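Local coordinates for GH127 beta-L-arabinofuranoside (Geobacillus stearothermophilus, PDB 4QK0), which probably hydrolyses beta-L-arabinofuranosides, releasing L-arabinose, as a member of glycoside hydrolase family 127, at residues A[140-143]-A[144-148]. Sequence-based numbering, arbitrary orientation.
Sequences ELYC and AGHLI
Tyr-142 carries its CG anti to the backbone N (chi1 170°), beside the carbonyl carbon, which swings the phenol to where His-146, one helical turn later, can reach its face; the imidazole turns back toward it with chi1 at -91°. The two rings form a T-shaped pair: the ND1-CE1 edge of His-146 addresses one face of Tyr-142, with centroids 4.7 Å apart and planes at 73°. The touch falls near the hydroxyl-bearing end of the phenol, where His-146 CE1 lies 3.5 Å from Tyr-142 CZ. The same two residues are also joined through the backbone: His-146 N donates to Tyr-142 O at 3.0 Å, one of four i to i+4 bonds linking 140-143 to 144-148. The shortest, Gly-145 N to Leu-141 O, is 2.7 Å. On another side of the helix, Leu-147 CD2 packs against the backbone at Cys-143, 3.4 Å from Cys-143 O. The aromatic pair faces helix 76-92, whose Lys-81 hydrogen-bonds Tyr-142 OH, while Ala-144 meets helix 162-177; these helices belong to the catalytic domain, of the six-hairpin clan. Replacing Tyr-142 by an alanine removes ring and hydroxyl, which is likely to leave the His-146 edge facing a gap and Lys-81 without its phenolic partner. Ring face, hydroxyl and backbone O of Tyr-142 are thus all engaged, and together these contacts probably fix the orientation of the buried phenol.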
loop_
_atom_site.group_PDB
_atom_site.type_symbol
_atom_site.label_atom_id
_atom_site.label_comp_id
_atom_site.label_asym_id
_atom_site.label_seq_id
_atom_site.Cartn_x
_atom_site.Cartn_y
_atom_site.Cartn_z
ATOM N N GLU A 140 23.858 -21.265 3.363
ATOM C CA GLU A 140 24.693 -22.359 3.848
ATOM C C GLU A 140 24.887 -22.279 5.347
ATOM O O GLU A 140 24.636 -23.261 6.085
ATOM C CB GLU A 140 26.044 -22.363 3.144
ATOM C CG GLU A 140 26.039 -22.960 1.754
ATOM C CD GLU A 140 27.338 -22.645 0.987
ATOM O OE1 GLU A 140 28.125 -23.600 0.688
ATOM O OE2 GLU A 140 27.542 -21.441 0.678
ATOM N N LEU A 141 25.336 -21.109 5.826
ATOM C CA LEU A 141 25.568 -20.926 7.268
ATOM C C LEU A 141 24.253 -20.902 8.045
ATOM O O LEU A 141 24.173 -21.382 9.176
ATOM C CB LEU A 141 26.386 -19.664 7.543
ATOM C CG LEU A 141 27.749 -19.693 6.908
ATOM C CD1 LEU A 141 28.466 -18.401 7.206
ATOM C CD2 LEU A 141 28.594 -20.880 7.376
ATOM N N TYR A 142 23.229 -20.319 7.438
ATOM C CA TYR A 142 21.896 -20.333 8.012
ATOM C C TYR A 142 21.432 -21.752 8.261
ATOM O O TYR A 142 20.928 -22.078 9.357
ATOM C CB TYR A 142 20.939 -19.576 7.064
ATOM C CG TYR A 142 19.474 -19.655 7.348
ATOM C CD1 TYR A 142 18.719 -20.679 6.840
ATOM C CD2 TYR A 142 18.828 -18.679 8.085
ATOM C CE1 TYR A 142 17.350 -20.754 7.095
ATOM C CE2 TYR A 142 17.476 -18.738 8.332
ATOM C CZ TYR A 142 16.745 -19.781 7.818
ATOM O OH TYR A 142 15.417 -19.825 8.056
ATOM N N CYS A 143 21.553 -22.611 7.266
ATOM C CA CYS A 143 21.162 -24.036 7.485
ATOM C C CYS A 143 22.032 -24.701 8.543
ATOM O O CYS A 143 21.534 -25.407 9.389
ATOM C CB CYS A 143 21.198 -24.846 6.164
ATOM S SG CYS A 143 19.918 -24.334 4.971
ATOM N N ALA A 144 23.335 -24.428 8.505
ATOM C CA ALA A 144 24.253 -24.984 9.503
ATOM C C ALA A 144 23.855 -24.525 10.891
ATOM O O ALA A 144 23.749 -25.324 11.814
ATOM C CB ALA A 144 25.663 -24.555 9.205
ATOM N N GLY A 145 23.514 -23.248 11.018
ATOM C CA GLY A 145 23.052 -22.711 12.289
ATOM C C GLY A 145 21.822 -23.397 12.796
ATOM O O GLY A 145 21.756 -23.799 13.962
ATOM N N HIS A 146 20.833 -23.604 11.916
ATOM C CA HIS A 146 19.621 -24.242 12.372
ATOM C C HIS A 146 19.860 -25.661 12.814
ATOM O O HIS A 146 19.262 -26.112 13.771
ATOM C CB HIS A 146 18.500 -24.166 11.325
ATOM C CG HIS A 146 17.651 -22.956 11.500
ATOM N ND1 HIS A 146 17.655 -21.908 10.603
ATOM C CD2 HIS A 146 16.909 -22.541 12.557
ATOM C CE1 HIS A 146 16.913 -20.925 11.080
ATOM N NE2 HIS A 146 16.433 -21.292 12.241
ATOM N N LEU A 147 20.700 -26.358 12.090
ATOM C CA LEU A 147 21.080 -27.743 12.457
ATOM C C LEU A 147 21.838 -27.818 13.825
ATOM O O LEU A 147 21.569 -28.663 14.645
ATOM C CB LEU A 147 21.973 -28.292 11.361
ATOM C CG LEU A 147 21.579 -29.260 10.254
ATOM C CD1 LEU A 147 20.196 -29.859 10.341
ATOM C CD2 LEU A 147 21.948 -28.756 8.872
ATOM N N ILE A 148 22.781 -26.884 14.027
ATOM C CA ILE A 148 23.435 -26.701 15.342
ATOM C C ILE A 148 22.411 -26.513 16.447
ATOM O O ILE A 148 22.432 -27.235 17.454
ATOM C CB ILE A 148 24.378 -25.530 15.301
ATOM C CG1 ILE A 148 25.611 -25.884 14.448
ATOM C CG2 ILE A 148 24.783 -25.136 16.698
ATOM C CD1 ILE A 148 26.501 -24.719 14.062
#